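Local atomic coordinates of flavin-dependent monooxygenase, oxygenase subunit HsaA (Rhodococcus sp., PDB entry 2RFQ), a protein that hydroxylates the phenolic ring of the cholesterol breakdown product 3-HSA to the catechol 3,4-DHSA, using reduced flavin mononucleotide and molecular oxygen. Residues 28-33 and 80-85; 86-91 and 141-146; 250-255 and 335-340; 255-260 and 281-286. One frame throughout, in Å; residues are numbered along the deposited sequence.

Contact 1: 28-33 and 80-85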
loop_
_atom_site.group_PDB
_atom_site.type_symbol
_atom_site.label_atom_id
_atom_site.label_comp_id
_atom_site.label_asym_id
_atom_site.label_seq_id
_atom_site.Cartn_x
_atom_site.Cartn_y
_atom_site.Cartn_z
ATOM N N GLN A 28 29.641 11.074 7.251
ATOM C CA GLN A 28 29.234 11.607 8.573
ATOM C C GLN A 28 29.795 12.995 8.779
ATOM O O GLN A 28 29.113 13.883 9.269
ATOM C CB GLN A 28 29.586 10.708 9.784
ATOM C CG GLN A 28 28.896 11.239 11.086
ATOM C CD GLN A 28 27.340 11.351 10.967
ATOM O OE1 GLN A 28 26.691 10.445 10.486
ATOM N NE2 GLN A 28 26.771 12.455 11.435
ATOM N N GLU A 29 31.057 13.193 8.396
ATOM C CA GLU A 29 31.655 14.506 8.531
ATOM C C GLU A 29 30.868 15.559 7.736
ATOM O O GLU A 29 30.628 16.681 8.210
ATOM C CB GLU A 29 33.124 14.484 8.088
ATOM C CG GLU A 29 33.836 15.801 8.370
ATOM C CD GLU A 29 35.354 15.693 8.309
ATOM O OE1 GLU A 29 35.895 14.684 8.804
ATOM O OE2 GLU A 29 35.983 16.661 7.842
ATOM N N THR A 30 30.473 15.193 6.522
ATOM C CA THR A 30 29.695 16.082 5.676
ATOM C C THR A 30 28.386 16.467 6.374
ATOM O O THR A 30 28.005 17.633 6.387
ATOM C CB THR A 30 29.422 15.389 4.329
ATOM O OG1 THR A 30 30.692 15.195 3.688
ATOM C CG2 THR A 30 28.494 16.246 3.435
ATOM N N GLU A 31 27.704 15.496 6.977
ATOM C CA GLU A 31 26.506 15.822 7.757
ATOM C C GLU A 31 26.827 16.759 8.925
ATOM O O GLU A 31 26.161 17.763 9.130
ATOM C CB GLU A 31 25.920 14.560 8.366
ATOM C CG GLU A 31 25.005 13.777 7.514
ATOM C CD GLU A 31 24.064 12.994 8.421
ATOM O OE1 GLU A 31 24.491 11.941 8.913
ATOM O OE2 GLU A 31 22.935 13.457 8.673
ATOM N N ASP A 32 27.847 16.392 9.703
ATOM C CA ASP A 32 28.197 17.142 10.917
ATOM C C ASP A 32 28.566 18.585 10.642
ATOM O O ASP A 32 28.239 19.500 11.421
ATOM C CB ASP A 32 29.352 16.431 11.635
ATOM C CG ASP A 32 28.931 15.114 12.285
ATOM O OD1 ASP A 32 27.712 14.871 12.480
ATOM O OD2 ASP A 32 29.822 14.307 12.599
ATOM N N LEU A 33 29.277 18.816 9.535
ATOM C CA LEU A 33 29.686 20.179 9.166
ATOM C C LEU A 33 28.604 20.935 8.386
ATOM O O LEU A 33 28.745 22.125 8.122
ATOM C CB LEU A 33 30.967 20.129 8.343
ATOM C CG LEU A 33 32.144 19.506 9.059
ATOM C CD1 LEU A 33 33.293 19.311 8.065
ATOM C CD2 LEU A 33 32.542 20.459 10.186
ATOM N N GLY A 80 24.428 11.069 0.058
ATOM C CA GLY A 80 23.194 11.688 -0.414
ATOM C C GLY A 80 23.335 13.186 -0.612
ATOM O O GLY A 80 22.898 13.741 -1.635
ATOM N N SER A 81 23.904 13.864 0.384
ATOM C CA SER A 81 24.119 15.310 0.263
ATOM C C SER A 81 25.044 15.688 -0.893
ATOM O O SER A 81 24.760 16.644 -1.639
ATOM C CB SER A 81 24.640 15.924 1.576
ATOM O OG SER A 81 23.652 15.885 2.606
ATOM N N THR A 82 26.152 14.966 -1.041
ATOM C CA THR A 82 27.074 15.266 -2.139
ATOM C C THR A 82 26.381 15.036 -3.483
ATOM O O THR A 82 26.515 15.854 -4.401
ATOM C CB THR A 82 28.364 14.438 -2.024
ATOM O OG1 THR A 82 28.973 14.722 -0.754
ATOM C CG2 THR A 82 29.362 14.859 -3.106
ATOM N N GLY A 83 25.596 13.964 -3.572
ATOM C CA GLY A 83 24.853 13.664 -4.808
ATOM C C GLY A 83 23.830 14.739 -5.137
ATOM O O GLY A 83 23.694 15.152 -6.301
ATOM N N TRP A 84 23.131 15.202 -4.101
ATOM C CA TRP A 84 22.135 16.262 -4.260
ATOM C C TRP A 84 22.771 17.545 -4.774
ATOM O O TRP A 84 22.302 18.135 -5.763
ATOM C CB TRP A 84 21.474 16.520 -2.918
ATOM C CG TRP A 84 20.337 17.517 -2.915
ATOM C CD1 TRP A 84 20.412 18.841 -2.588
ATOM C CD2 TRP A 84 18.947 17.256 -3.231
ATOM N NE1 TRP A 84 19.151 19.417 -2.658
ATOM C CE2 TRP A 84 18.244 18.461 -3.047
ATOM C CE3 TRP A 84 18.236 16.106 -3.633
ATOM C CZ2 TRP A 84 16.854 18.560 -3.276
ATOM C CZ3 TRP A 84 16.868 16.190 -3.859
ATOM C CH2 TRP A 84 16.190 17.412 -3.677
ATOM N N VAL A 85 23.827 17.972 -4.102
ATOM C CA VAL A 85 24.545 19.195 -4.523
ATOM C C VAL A 85 25.127 19.039 -5.929
ATOM O O VAL A 85 25.034 19.962 -6.753
ATOM C CB VAL A 85 25.642 19.533 -3.502
ATOM C CG1 VAL A 85 26.582 20.631 -4.012
ATOM C CG2 VAL A 85 24.989 19.947 -2.179
#
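In the helical N-terminal domain of this acyl-CoA dehydrogenase-like protein, T30 of the short helix 27-33 reaches the first turn of helix 80-96 at S81 and T82. The touching is done by one methyl group: T30 CG2 stands 4.3 Å from S81 CB and, at the longer range of 4.5 Å, from T82 OG1. T30 places its two branches for different jobs. With OG1 beside the backbone N (chi1 -64°), CG2 faces the other helix, while the hydroxyl turns back to hydrogen-bond the carbonyl oxygen of R26, just before the helix. The buried polar atom is thus satisfied locally and the interface is met by carbon. No hydrogen bond crosses between the two segments, and the backbones stay well apart, with T30 CA 7.8 Å from S81 CA. Helix 27-33 is tied to helix 354-365 through charge: E31 forms salt bridges with R357 and R360, and Q28 OE1 also accepts a bond from R357. The 3.1 Å approach of Q28 OE1 to E31 OE1, two acceptors, is probably made tolerable by the arginine they share. The other end of the Q28 amide, NE2, donates to D32 OD1 over 2.8 Å; the acceptor lies in the amide plane, whereas NE2 sits above the plane of the D32 carboxylate. Further along helix 80-96, W84, a probable FMN-binding residue by comparison with relatives, packs its indole on I241, P244, I245 and M248 of helix 233-266.

Contact 2: 86-91 and 141-146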
loop_
_atom_site.group_PDB
_atom_site.type_symbol
_atom_site.label_atom_id
_atom_site.label_comp_id
_atom_site.label_asym_id
_atom_site.label_seq_id
_atom_site.Cartn_x
_atom_site.Cartn_y
_atom_site.Cartn_z
ATOM N N SER A 86 25.709 17.874 -6.207
ATOM C CA SER A 86 26.352 17.636 -7.499
ATOM C C SER A 86 25.327 17.766 -8.621
ATOM O O SER A 86 25.568 18.400 -9.647
ATOM C CB SER A 86 27.001 16.244 -7.532
ATOM O OG SER A 86 28.146 16.210 -6.662
ATOM N N SER A 87 24.164 17.180 -8.407
ATOM C CA SER A 87 23.129 17.217 -9.432
ATOM C C SER A 87 22.683 18.641 -9.744
ATOM O O SER A 87 22.646 19.057 -10.912
ATOM C CB SER A 87 21.934 16.418 -8.957
ATOM O OG SER A 87 21.012 16.241 -10.033
ATOM N N ILE A 88 22.372 19.407 -8.692
ATOM C CA ILE A 88 21.808 20.748 -8.888
ATOM C C ILE A 88 22.869 21.708 -9.450
ATOM O O ILE A 88 22.623 22.415 -10.455
ATOM C CB ILE A 88 21.130 21.252 -7.603
ATOM C CG1 ILE A 88 19.951 20.330 -7.282
ATOM C CG2 ILE A 88 20.564 22.639 -7.820
ATOM C CD1 ILE A 88 19.641 20.117 -5.779
ATOM N N ILE A 89 24.048 21.722 -8.844
ATOM C CA ILE A 89 25.109 22.594 -9.356
ATOM C C ILE A 89 25.498 22.187 -10.788
ATOM O O ILE A 89 25.726 23.040 -11.635
ATOM C CB ILE A 89 26.333 22.658 -8.403
ATOM C CG1 ILE A 89 25.902 23.204 -7.028
ATOM C CG2 ILE A 89 27.425 23.530 -8.996
ATOM C CD1 ILE A 89 27.035 23.717 -6.161
ATOM N N GLY A 90 25.527 20.884 -11.057
ATOM C CA GLY A 90 25.868 20.410 -12.391
ATOM C C GLY A 90 24.852 20.879 -13.428
ATOM O O GLY A 90 25.216 21.245 -14.544
ATOM N N VAL A 91 23.566 20.862 -13.068
ATOM C CA VAL A 91 22.536 21.230 -14.042
ATOM C C VAL A 91 22.556 22.733 -14.344
ATOM O O VAL A 91 22.093 23.170 -15.396
ATOM C CB VAL A 91 21.130 20.736 -13.633
ATOM C CG1 VAL A 91 20.378 21.804 -12.826
ATOM C CG2 VAL A 91 20.333 20.360 -14.895
ATOM N N TRP A 141 17.177 27.670 0.497
ATOM C CA TRP A 141 17.374 26.348 -0.083
ATOM C C TRP A 141 18.336 26.336 -1.281
ATOM O O TRP A 141 18.128 25.562 -2.234
ATOM C CB TRP A 141 16.024 25.668 -0.444
ATOM C CG TRP A 141 14.967 25.686 0.657
ATOM C CD1 TRP A 141 14.195 26.753 1.021
ATOM C CD2 TRP A 141 14.548 24.594 1.490
ATOM N NE1 TRP A 141 13.335 26.403 2.041
ATOM C CE2 TRP A 141 13.537 25.083 2.348
ATOM C CE3 TRP A 141 14.921 23.247 1.586
ATOM C CZ2 TRP A 141 12.892 24.270 3.302
ATOM C CZ3 TRP A 141 14.284 22.438 2.523
ATOM C CH2 TRP A 141 13.278 22.957 3.378
ATOM N N SER A 142 19.396 27.156 -1.236
ATOM C CA SER A 142 20.370 27.168 -2.341
ATOM C C SER A 142 21.448 26.133 -2.035
ATOM O O SER A 142 22.473 26.429 -1.451
ATOM C CB SER A 142 20.971 28.573 -2.556
ATOM O OG SER A 142 21.711 28.589 -3.780
ATOM N N SER A 143 21.174 24.898 -2.440
ATOM C CA SER A 143 22.082 23.789 -2.169
ATOM C C SER A 143 23.471 24.048 -2.710
ATOM O O SER A 143 23.643 24.415 -3.884
ATOM C CB SER A 143 21.549 22.488 -2.774
ATOM O OG SER A 143 20.280 22.184 -2.216
ATOM N N GLY A 144 24.470 23.823 -1.850
ATOM C CA GLY A 144 25.873 24.011 -2.241
ATOM C C GLY A 144 26.266 25.453 -2.568
ATOM O O GLY A 144 27.289 25.675 -3.211
ATOM N N CYS A 145 25.497 26.433 -2.086
ATOM C CA CYS A 145 25.768 27.827 -2.450
ATOM C C CYS A 145 27.186 28.315 -2.063
ATOM O O CYS A 145 27.739 29.175 -2.742
ATOM C CB CYS A 145 24.679 28.769 -1.915
ATOM S SG CYS A 145 24.442 28.703 -0.131
ATOM N N ASP A 146 27.775 27.766 -1.001
ATOM C CA ASP A 146 29.132 28.183 -0.618
ATOM C C ASP A 146 30.164 27.818 -1.689
ATOM O O ASP A 146 31.239 28.430 -1.779
ATOM C CB ASP A 146 29.541 27.568 0.720
ATOM C CG ASP A 146 30.814 28.183 1.282
ATOM O OD1 ASP A 146 30.926 29.427 1.330
ATOM O OD2 ASP A 146 31.703 27.411 1.668
#
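S143, I89 and I88 carry this junction between helix 80-96 and the turn that follows strand 132-142. I89 points toward the turn: in the conformer described, one of two modelled, its CD1 lies beside G144 O, 3.5 Å away, while CG1 lies 4.1 Å from S143 O. I88, one residue earlier, sends CD1 to the hydroxyl of S143, 4.2 Å from OG. S143 turns that hydroxyl toward the helix, with OG beside its backbone N (chi1 -60°), but its polar partners are elsewhere: S192 by a hydrogen bond and the indole NE1 of W84 by a weak one. S142 to C145 form a type II beta turn, closed by C145 N on S142 O at 3.1 Å. G144 occupies its third position with a positive phi of 65°, a backbone angle that glycine adopts most easily. W141, S142 and S143 probably help bind FMN, as in related enzymes. I88 and I89 meet the turn with methyl and methylene groups, and no hydrogen bond joins the two segments; the S143 hydroxyl is satisfied by S192 and weakly by W84, and the G144 backbone bonds to that of T190, which leaves packing to hold the helix against the turn.

Contact 3: 250-255 and 335-340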
loop_
_atom_site.group_PDB
_atom_site.type_symbol
_atom_site.label_atom_id
_atom_site.label_comp_id
_atom_site.label_asym_id
_atom_site.label_seq_id
_atom_site.Cartn_x
_atom_site.Cartn_y
_atom_site.Cartn_z
ATOM N N TYR A 250 19.847 3.318 -4.297
ATOM C CA TYR A 250 20.872 2.323 -4.667
ATOM C C TYR A 250 21.885 2.142 -3.531
ATOM O O TYR A 250 22.258 1.002 -3.160
ATOM C CB TYR A 250 21.603 2.708 -5.954
ATOM C CG TYR A 250 20.873 2.314 -7.224
ATOM C CD1 TYR A 250 19.955 3.173 -7.803
ATOM C CD2 TYR A 250 21.071 1.065 -7.807
ATOM C CE1 TYR A 250 19.290 2.836 -8.994
ATOM C CE2 TYR A 250 20.393 0.695 -8.989
ATOM C CZ TYR A 250 19.489 1.604 -9.559
ATOM O OH TYR A 250 18.810 1.277 -10.713
ATOM N N GLY A 251 22.311 3.264 -2.954
ATOM C CA GLY A 251 23.318 3.244 -1.883
ATOM C C GLY A 251 22.769 2.551 -0.651
ATOM O O GLY A 251 23.464 1.728 -0.033
ATOM N N ALA A 252 21.525 2.885 -0.309
ATOM C CA ALA A 252 20.853 2.279 0.843
ATOM C C ALA A 252 20.724 0.773 0.629
ATOM O O ALA A 252 20.966 -0.034 1.552
ATOM C CB ALA A 252 19.486 2.902 1.042
ATOM N N TYR A 253 20.310 0.393 -0.577
ATOM C CA TYR A 253 20.169 -1.037 -0.916
ATOM C C TYR A 253 21.501 -1.793 -0.756
ATOM O O TYR A 253 21.576 -2.834 -0.081
ATOM C CB TYR A 253 19.644 -1.159 -2.349
ATOM C CG TYR A 253 19.469 -2.604 -2.724
ATOM C CD1 TYR A 253 18.321 -3.302 -2.344
ATOM C CD2 TYR A 253 20.479 -3.290 -3.408
ATOM C CE1 TYR A 253 18.182 -4.664 -2.661
ATOM C CE2 TYR A 253 20.338 -4.666 -3.748
ATOM C CZ TYR A 253 19.190 -5.328 -3.352
ATOM O OH TYR A 253 19.046 -6.667 -3.679
ATOM N N ASP A 254 22.557 -1.249 -1.342
ATOM C CA ASP A 254 23.862 -1.916 -1.296
ATOM C C ASP A 254 24.360 -2.006 0.143
ATOM O O ASP A 254 24.895 -3.050 0.538
ATOM C CB ASP A 254 24.861 -1.157 -2.162
ATOM C CG ASP A 254 24.608 -1.337 -3.650
ATOM O OD1 ASP A 254 23.878 -2.279 -4.084
ATOM O OD2 ASP A 254 25.165 -0.508 -4.412
ATOM N N ALA A 255 24.176 -0.938 0.928
ATOM C CA ALA A 255 24.652 -0.918 2.327
ATOM C C ALA A 255 23.896 -1.999 3.101
ATOM O O ALA A 255 24.502 -2.807 3.825
ATOM C CB ALA A 255 24.435 0.480 2.976
ATOM N N SER A 335 9.978 4.723 -0.898
ATOM C CA SER A 335 9.294 3.512 -0.408
ATOM C C SER A 335 10.269 2.353 -0.213
ATOM O O SER A 335 10.187 1.609 0.771
ATOM C CB SER A 335 8.184 3.137 -1.377
ATOM O OG SER A 335 7.511 1.947 -0.988
ATOM N N SER A 336 11.208 2.217 -1.150
ATOM C CA SER A 336 12.200 1.148 -1.095
ATOM C C SER A 336 13.170 1.342 0.064
ATOM O O SER A 336 13.471 0.384 0.793
ATOM C CB SER A 336 12.919 1.089 -2.429
ATOM O OG SER A 336 11.946 0.776 -3.443
ATOM N N ILE A 337 13.643 2.574 0.258
ATOM C CA ILE A 337 14.547 2.850 1.399
ATOM C C ILE A 337 13.782 2.558 2.701
ATOM O O ILE A 337 14.321 1.943 3.650
ATOM C CB ILE A 337 15.051 4.312 1.393
ATOM C CG1 ILE A 337 15.967 4.510 0.183
ATOM C CG2 ILE A 337 15.830 4.612 2.697
ATOM C CD1 ILE A 337 16.204 5.948 -0.139
ATOM N N ASP A 338 12.523 2.988 2.750
ATOM C CA ASP A 338 11.697 2.743 3.934
ATOM C C ASP A 338 11.617 1.246 4.258
ATOM O O ASP A 338 11.775 0.851 5.440
ATOM C CB ASP A 338 10.293 3.327 3.751
ATOM C CG ASP A 338 10.275 4.843 3.886
ATOM O OD1 ASP A 338 11.338 5.432 4.167
ATOM O OD2 ASP A 338 9.204 5.455 3.711
ATOM N N LYS A 339 11.393 0.422 3.224
ATOM C CA LYS A 339 11.302 -1.020 3.405
ATOM C C LYS A 339 12.601 -1.544 4.000
ATOM O O LYS A 339 12.574 -2.369 4.922
ATOM C CB LYS A 339 11.030 -1.750 2.075
ATOM C CG LYS A 339 9.658 -1.550 1.488
ATOM C CD LYS A 339 9.538 -2.364 0.175
ATOM C CE LYS A 339 8.150 -2.242 -0.456
ATOM N NZ LYS A 339 7.725 -0.806 -0.718
ATOM N N LEU A 340 13.733 -1.069 3.471
ATOM C CA LEU A 340 15.045 -1.592 3.904
ATOM C C LEU A 340 15.346 -1.155 5.339
ATOM O O LEU A 340 15.809 -1.968 6.172
ATOM C CB LEU A 340 16.173 -1.142 2.970
ATOM C CG LEU A 340 15.980 -1.595 1.519
ATOM C CD1 LEU A 340 16.987 -0.920 0.577
ATOM C CD2 LEU A 340 16.108 -3.095 1.443
#
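The Y253 ring is met at its edge by L340, whose CD1 lies near the ring plane, 4.0 Å from Y253 CD1. At the other edge, also in the plane, D254 OD1 stands 3.6 Å from Y253 CD2, a carboxylate oxygen facing the slightly positive rim of the ring. L340 reaches deeper than the ring: the same CD1 presses on the tyrosine backbone, 3.5 Å from Y253 CA, and the leucine side chain runs at a slant to the tyrosine's. With CG anti to the backbone N (chi1 -179°), the phenol extends past the leucine methyl toward helix 277-309, where it touches I283. Its hydroxyl is hydrogen-bonded to E384 and Y380 of the third subunit. One turn back on the second helix, I337 lays CG1 alongside A252 CB at 4.0 Å. The small alanine is consistent with the close backbones there, A252 CA to I337 CA being 6.4 Å, and L355 and F358 of helix 354-365 cover the same methyl. No hydrogen bond passes between the segments, so apolar packing alone joins them. Their axes approach to 9.5 Å and run in nearly the same direction, at 22°, as fits two helices of an up-and-down bundle separated in sequence by the helix 277-309; such a bundle is the C-terminal domain of the acyl-CoA dehydrogenase fold.

Contact 4: 255-260 and 281-286. With 1PS (3-pyridinium-1-ylpropane-1-sulfonate), chain E.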
loop_
_atom_site.group_PDB
_atom_site.type_symbol
_atom_site.label_atom_id
_atom_site.label_comp_id
_atom_site.label_asym_id
_atom_site.label_seq_id
_atom_site.Cartn_x
_atom_site.Cartn_y
_atom_site.Cartn_z
ATOM N N ALA A 255 24.176 -0.938 0.928
ATOM C CA ALA A 255 24.652 -0.918 2.327
ATOM C C ALA A 255 23.896 -1.999 3.101
ATOM O O ALA A 255 24.502 -2.807 3.825
ATOM C CB ALA A 255 24.435 0.480 2.976
ATOM N N HIS A 256 22.583 -2.041 2.896
ATOM C CA HIS A 256 21.725 -3.012 3.587
ATOM C C HIS A 256 22.077 -4.437 3.222
ATOM O O HIS A 256 22.293 -5.283 4.102
ATOM C CB HIS A 256 20.250 -2.733 3.256
ATOM C CG HIS A 256 19.296 -3.732 3.842
ATOM N ND1 HIS A 256 18.975 -3.756 5.185
ATOM C CD2 HIS A 256 18.584 -4.730 3.264
ATOM C CE1 HIS A 256 18.096 -4.722 5.405
ATOM N NE2 HIS A 256 17.836 -5.323 4.251
ATOM N N VAL A 257 22.181 -4.715 1.927
ATOM C CA VAL A 257 22.512 -6.091 1.500
ATOM C C VAL A 257 23.918 -6.526 1.947
ATOM O O VAL A 257 24.103 -7.679 2.352
ATOM C CB VAL A 257 22.276 -6.292 -0.013
ATOM C CG1 VAL A 257 22.799 -7.677 -0.505
ATOM C CG2 VAL A 257 20.799 -6.124 -0.325
ATOM N N GLU A 258 24.890 -5.610 1.908
ATOM C CA GLU A 258 26.243 -5.936 2.403
ATOM C C GLU A 258 26.215 -6.301 3.878
ATOM O O GLU A 258 26.737 -7.351 4.274
ATOM C CB GLU A 258 27.202 -4.773 2.174
ATOM C CG GLU A 258 28.596 -4.996 2.793
ATOM C CD GLU A 258 29.520 -3.853 2.472
ATOM O OE1 GLU A 258 29.393 -2.784 3.104
ATOM O OE2 GLU A 258 30.365 -4.020 1.568
ATOM N N HIS A 259 25.558 -5.473 4.685
ATOM C CA HIS A 259 25.502 -5.722 6.121
ATOM C C HIS A 259 24.706 -6.992 6.435
ATOM O O HIS A 259 25.170 -7.855 7.193
ATOM C CB HIS A 259 24.912 -4.531 6.854
ATOM C CG HIS A 259 24.885 -4.710 8.333
ATOM N ND1 HIS A 259 25.997 -4.503 9.121
ATOM C CD2 HIS A 259 23.896 -5.115 9.169
ATOM C CE1 HIS A 259 25.687 -4.746 10.384
ATOM N NE2 HIS A 259 24.423 -5.128 10.439
ATOM N N GLN A 260 23.523 -7.114 5.836
ATOM C CA GLN A 260 22.676 -8.282 6.069
ATOM C C GLN A 260 23.300 -9.567 5.543
ATOM O O GLN A 260 23.202 -10.607 6.195
ATOM C CB GLN A 260 21.281 -8.077 5.482
ATOM C CG GLN A 260 20.491 -6.975 6.168
ATOM C CD GLN A 260 20.356 -7.188 7.672
ATOM O OE1 GLN A 260 20.278 -8.331 8.142
ATOM N NE2 GLN A 260 20.349 -6.090 8.436
ATOM N N VAL A 281 12.071 -11.036 1.003
ATOM C CA VAL A 281 11.032 -10.393 0.180
ATOM C C VAL A 281 11.211 -8.857 0.139
ATOM O O VAL A 281 11.067 -8.215 -0.908
ATOM C CB VAL A 281 9.618 -10.763 0.687
ATOM C CG1 VAL A 281 8.555 -9.832 0.070
ATOM C CG2 VAL A 281 9.363 -12.241 0.386
ATOM N N ARG A 282 11.537 -8.255 1.276
ATOM C CA ARG A 282 11.715 -6.793 1.284
ATOM C C ARG A 282 12.855 -6.396 0.365
ATOM O O ARG A 282 12.761 -5.385 -0.327
ATOM C CB ARG A 282 11.956 -6.271 2.693
ATOM C CG ARG A 282 10.821 -6.606 3.677
ATOM C CD ARG A 282 9.508 -5.805 3.432
ATOM N NE ARG A 282 8.548 -6.443 2.525
ATOM C CZ ARG A 282 7.703 -7.422 2.859
ATOM N NH1 ARG A 282 6.850 -7.895 1.952
ATOM N NH2 ARG A 282 7.720 -7.949 4.083
ATOM N N ILE A 283 13.936 -7.182 0.366
ATOM C CA ILE A 283 15.060 -6.954 -0.561
ATOM C C ILE A 283 14.631 -7.070 -2.032
ATOM O O ILE A 283 15.055 -6.255 -2.875
ATOM C CB ILE A 283 16.252 -7.882 -0.196
ATOM C CG1 ILE A 283 17.073 -7.198 0.910
ATOM C CG2 ILE A 283 17.145 -8.217 -1.400
ATOM C CD1 ILE A 283 17.886 -8.217 1.752
ATOM N N ALA A 284 13.792 -8.059 -2.346
ATOM C CA ALA A 284 13.300 -8.232 -3.710
ATOM C C ALA A 284 12.427 -7.050 -4.114
ATOM O O ALA A 284 12.574 -6.503 -5.210
ATOM C CB ALA A 284 12.528 -9.543 -3.848
ATOM N N GLU A 285 11.501 -6.665 -3.237
ATOM C CA GLU A 285 10.616 -5.530 -3.535
ATOM C C GLU A 285 11.408 -4.244 -3.768
ATOM O O GLU A 285 11.199 -3.541 -4.771
ATOM C CB GLU A 285 9.628 -5.302 -2.392
ATOM C CG GLU A 285 8.642 -6.457 -2.214
ATOM C CD GLU A 285 7.836 -6.285 -0.940
ATOM O OE1 GLU A 285 8.364 -5.672 0.021
ATOM O OE2 GLU A 285 6.680 -6.743 -0.916
ATOM N N ALA A 286 12.331 -3.957 -2.851
ATOM C CA ALA A 286 13.109 -2.725 -2.916
ATOM C C ALA A 286 13.976 -2.671 -4.159
ATOM O O ALA A 286 13.950 -1.668 -4.890
ATOM C CB ALA A 286 13.966 -2.578 -1.666
HETATM N N1 1PS E . 25.499 -0.947 11.844
HETATM C C1 1PS E . 25.096 -0.531 13.069
HETATM C C2 1PS E . 26.029 -0.150 14.036
HETATM C C3 1PS E . 26.809 -1.013 11.527
HETATM C C4 1PS E . 27.786 -0.648 12.460
HETATM C C5 1PS E . 27.388 -0.208 13.726
HETATM C C6 1PS E . 24.504 -1.351 10.833
HETATM C C7 1PS E . 23.710 -0.156 10.304
HETATM C C8 1PS E . 22.808 -0.562 9.138
HETATM S S1 1PS E . 23.572 -0.397 7.650
HETATM O O1 1PS E . 22.666 -1.071 6.681
HETATM O O2 1PS E . 24.895 -1.078 7.628
HETATM O O3 1PS E . 23.804 1.058 7.387
#
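The H256 imidazole meets I283 because CG is anti to the backbone N (chi1 176°), which swings the ring out to the neighbouring helix, while I283, at chi1 -85°, directs CG1 and CD1 back at it. The isoleucine comes in at the ring edge, in its plane: I283 CG1 is 3.7 Å from H256 CD2, and CD1 is 3.8 Å from NE2. One face of the same ring carries Q260 CG, from the next turn. V257 adds a methyl, CG2, 4.1 Å from I283 CG1. These residues join helices 233-266 and 277-309 of the C-terminal helical domain, and F385 of the third subunit packs on I283. On its other flank helix 233-266 lines the pocket of the bound pyridinium propanesulfonate, which L355 N also hydrogen-bonds. There H259 turns a face to the ligand, methylene C6 sitting 3.6 Å above the ring plane and toward its rim, while H259 CB lies 3.5 Å from sulfonate O2. An alanine at H259 would take this face away and is likely to leave the propyl linker less firmly placed. On helix 277-309, R282 grips E285 side-on with two nitrogens, NE to OE1 at 2.6 Å and 175°, both carboxylate oxygens being met from above their plane.

Overall arrangement
Contacts 1 and 2 follow each other along helix 80-96, their centres about 12 Å apart, and W84 of the first reaches S143 of the second. Both hold residues that probably bind FMN, and contact 2 joins helix 80-96 to the turn after strand 132-142 of the mixed sheet. Contacts 3 and 4, centres about 7 Å apart, come later, in the C-terminal bundle; 281-286 on helix 277-309 falls between 250-255 and 335-340 along the chain. They share A255, and L340 packs on H256. Contacts 2 and 4 have centres about 30 Å apart, yet helix 233-266 passes from W84 to the sulfonate pocket and subunit interface, with R263, also a probable FMN residue, near the latter.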